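Local coordinates for protein peroxiredoxin 5 (Alvinella pompejana, PDB 2XHF) that probably reduces hydrogen peroxide and organic hydroperoxides as a thiol-dependent antioxidant peroxidase of the peroxiredoxin family, at residues 19-23 / 113-118. Residues are numbered along the deposited sequence; the frame is centred on the assembly and turned at random.
Sequences IIPDV and EFTRAL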
ATOM      1  N   ILE A  19      28.575   7.349   0.163  1.00 23.61           N
ATOM      2  CA  ILE A  19      27.921   6.537   1.183  1.00 21.63           C
ATOM      3  C   ILE A  19      26.418   6.759   1.036  1.00 18.96           C
ATOM      4  O   ILE A  19      25.958   7.896   0.954  1.00 21.82           O
ATOM      5  CB  ILE A  19      28.433   6.920   2.605  1.00 22.45           C
ATOM      6  CG1 ILE A  19      29.954   6.712   2.691  1.00 21.79           C
ATOM      7  CG2 ILE A  19      27.727   6.116   3.663  1.00 22.76           C
ATOM      8  CD1 ILE A  19      30.559   7.079   4.003  1.00 30.48           C
ATOM      9  N   ILE A  20      25.639   5.686   0.979  1.00 18.87           N
ATOM     10  CA  ILE A  20      24.183   5.859   0.862  1.00 18.57           C
ATOM     11  C   ILE A  20      23.618   6.566   2.100  1.00 16.41           C
ATOM     12  O   ILE A  20      24.186   6.466   3.195  1.00 18.06           O
ATOM     13  CB  ILE A  20      23.433   4.508   0.621  1.00 15.92           C
ATOM     14  CG1 ILE A  20      23.517   3.583   1.859  1.00 15.66           C
ATOM     15  CG2 ILE A  20      23.967   3.803  -0.646  1.00 20.62           C
ATOM     16  CD1 ILE A  20      22.739   2.267   1.704  1.00 16.19           C
ATOM     17  N   PRO A  21      22.492   7.284   1.937  1.00 17.02           N
ATOM     18  CA  PRO A  21      21.882   7.963   3.087  1.00 17.35           C
ATOM     19  C   PRO A  21      21.626   7.000   4.233  1.00 15.02           C
ATOM     20  O   PRO A  21      21.129   5.898   4.030  1.00 19.88           O
ATOM     21  CB  PRO A  21      20.556   8.488   2.522  1.00 20.79           C
ATOM     22  CG  PRO A  21      20.827   8.667   1.073  1.00 22.98           C
ATOM     23  CD  PRO A  21      21.741   7.531   0.694  1.00 19.78           C
ATOM     24  N   ASP A  22      21.965   7.462   5.427  1.00 16.40           N
ATOM     25  CA  ASP A  22      21.909   6.694   6.649  1.00 18.33           C
ATOM     26  C   ASP A  22      20.558   7.002   7.289  1.00 20.97           C
ATOM     27  O   ASP A  22      20.467   7.797   8.213  1.00 26.01           O
ATOM     28  CB  ASP A  22      23.085   7.167   7.531  1.00 28.35           C
ATOM     29  CG  ASP A  22      23.340   6.302   8.750  1.00 26.61           C
ATOM     30  OD1 ASP A  22      22.720   5.224   8.920  1.00 27.86           O
ATOM     31  OD2 ASP A  22      24.232   6.730   9.541  1.00 32.89           O
ATOM     32  N   VAL A  23      19.498   6.396   6.771  1.00 18.75           N
ATOM     33  CA  VAL A  23      18.163   6.647   7.306  1.00 18.22           C
ATOM     34  C   VAL A  23      17.473   5.345   7.680  1.00 15.48           C
ATOM     35  O   VAL A  23      17.867   4.264   7.236  1.00 17.38           O
ATOM     36  CB  VAL A  23      17.283   7.430   6.332  1.00 27.30           C
ATOM     37  CG1 VAL A  23      18.034   8.617   5.729  1.00 32.27           C
ATOM     38  CG2 VAL A  23      16.803   6.542   5.282  1.00 32.58           C
ATOM     39  N   GLU A 113      11.750   9.060   3.179  1.00 17.20           N
ATOM     40  CA  GLU A 113      12.940   9.762   3.629  1.00 19.08           C
ATOM     41  C   GLU A 113      14.195   9.352   2.847  1.00 19.36           C
ATOM     42  O   GLU A 113      15.020  10.200   2.494  1.00 18.55           O
ATOM     43  CB  GLU A 113      13.160   9.553   5.129  1.00 20.92           C
ATOM     44  CG  GLU A 113      14.282  10.399   5.676  1.00 19.95           C
ATOM     45  CD  GLU A 113      14.460  10.254   7.170  1.00 31.70           C
ATOM     46  OE1 GLU A 113      13.890   9.316   7.768  1.00 25.49           O
ATOM     47  OE2 GLU A 113      15.177  11.097   7.746  1.00 31.30           O
ATOM     48  N   PHE A 114      14.350   8.054   2.581  1.00 17.37           N
ATOM     49  CA  PHE A 114      15.521   7.578   1.856  1.00 16.89           C
ATOM     50  C   PHE A 114      15.495   8.095   0.429  1.00 16.36           C
ATOM     51  O   PHE A 114      16.500   8.571  -0.100  1.00 17.65           O
ATOM     52  CB  PHE A 114      15.608   6.053   1.871  1.00 15.82           C
ATOM     53  CG  PHE A 114      16.834   5.510   1.177  1.00 16.49           C
ATOM     54  CD1 PHE A 114      18.054   5.495   1.816  1.00 16.58           C
ATOM     55  CD2 PHE A 114      16.761   5.008  -0.105  1.00 19.18           C
ATOM     56  CE1 PHE A 114      19.178   4.988   1.197  1.00 16.60           C
ATOM     57  CE2 PHE A 114      17.869   4.506  -0.739  1.00 17.01           C
ATOM     58  CZ  PHE A 114      19.087   4.483  -0.091  1.00 15.32           C
ATOM     59  N   THR A 115      14.317   8.006  -0.176  1.00 16.81           N
ATOM     60  CA  THR A 115      14.112   8.458  -1.533  1.00 19.11           C
ATOM     61  C   THR A 115      14.425   9.956  -1.678  1.00 20.67           C
ATOM     62  O   THR A 115      15.118  10.381  -2.613  1.00 22.62           O
ATOM     63  CB  THR A 115      12.663   8.149  -1.939  1.00 17.43           C
ATOM     64  OG1 THR A 115      12.482   6.727  -1.987  1.00 17.53           O
ATOM     65  CG2 THR A 115      12.298   8.756  -3.298  1.00 21.64           C
ATOM     66  N   ARG A 116      13.956  10.763  -0.733  1.00 19.43           N
ATOM     67  CA  ARG A 116      14.253  12.188  -0.783  1.00 20.26           C
ATOM     68  C   ARG A 116      15.743  12.441  -0.581  1.00 22.42           C
ATOM     69  O   ARG A 116      16.319  13.301  -1.252  1.00 25.64           O
ATOM     70  CB  ARG A 116      13.444  12.957   0.256  1.00 21.72           C
ATOM     71  CG  ARG A 116      12.024  13.225  -0.199  1.00 27.35           C
ATOM     72  CD  ARG A 116      11.292  14.190   0.714  1.00 32.05           C
ATOM     73  NE  ARG A 116      11.270  13.718   2.096  1.00 31.55           N
ATOM     74  CZ  ARG A 116      10.386  12.858   2.593  1.00 30.28           C
ATOM     75  NH1 ARG A 116       9.415  12.375   1.824  1.00 27.80           N
ATOM     76  NH2 ARG A 116      10.472  12.484   3.864  1.00 29.24           N
ATOM     77  N   ALA A 117      16.371  11.706   0.338  1.00 19.68           N
ATOM     78  CA  ALA A 117      17.773  11.923   0.638  1.00 22.03           C
ATOM     79  C   ALA A 117      18.611  11.544  -0.576  1.00 19.79           C
ATOM     80  O   ALA A 117      19.624  12.177  -0.869  1.00 26.95           O
ATOM     81  CB  ALA A 117      18.174  11.105   1.852  1.00 22.41           C
ATOM     82  N   LEU A 118      18.167  10.526  -1.297  1.00 22.07           N
ATOM     83  CA  LEU A 118      18.885  10.038  -2.460  1.00 23.81           C
ATOM     84  C   LEU A 118      18.631  10.935  -3.674  1.00 30.25           C
ATOM     85  O   LEU A 118      19.385  10.908  -4.649  1.00 29.97           O
ATOM     86  CB  LEU A 118      18.454   8.590  -2.757  1.00 26.50           C
ATOM     87  CG  LEU A 118      19.420   7.741  -3.584  1.00 24.45           C
ATOM     88  CD1 LEU A 118      20.788   7.585  -2.904  1.00 26.91           C
ATOM     89  CD2 LEU A 118      18.808   6.387  -3.869  1.00 25.28           C
TER
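Pro21 O is met from two directions in this packing of a loop on a helix of the thioredoxin-like peroxiredoxin fold: Val23 N gives it a weak hydrogen bond of 3.2 Å, closing an inverse gamma turn at Asp22, while Phe114 CE1 sits 3.6 Å away, the oxygen lying at the ring's edge and in its plane. That edge contact illustrates how an aromatic rim can accommodate a carbonyl inside an otherwise apolar interface. Phe114 leaves helix 113-118 at its side, CG anti to the backbone N (chi1 -178°) carrying the ring up to the loop, and Pro21 CD touches the same CE1 at 3.6 Å. The pyrrolidine is thereby wedged among three side chains of the helix. Its CB rests 3.6 Å from Ala117 CB, its CG nearly as close to that methyl, and its CD meets Leu118 CD1 at 3.7 Å, the two side chains crossing at about a right angle. Ile20, hydrogen-bonded through its carbonyl to His37 NE2, brings CB to the ring edge more loosely and also packs on Ile140 of strand 136-141. Tyr136 of that strand touches both Phe114 and Leu118, so the central sheet backs the contact. Asp109 accepts from Phe114 N through OD1 and from Thr115 OG1 through OD2, tying down the start of the helix. Farther along, Val23 and Glu113 run past each other in opposite directions, Val23 CB lying 4.1 Å from the carboxylate carbon Glu113 CD. Val23 CG2 shares the ring edge with Pro21 O, in plane and 3.8 Å from Phe114 CD1, and rests 3.6 Å from Phe114 CB.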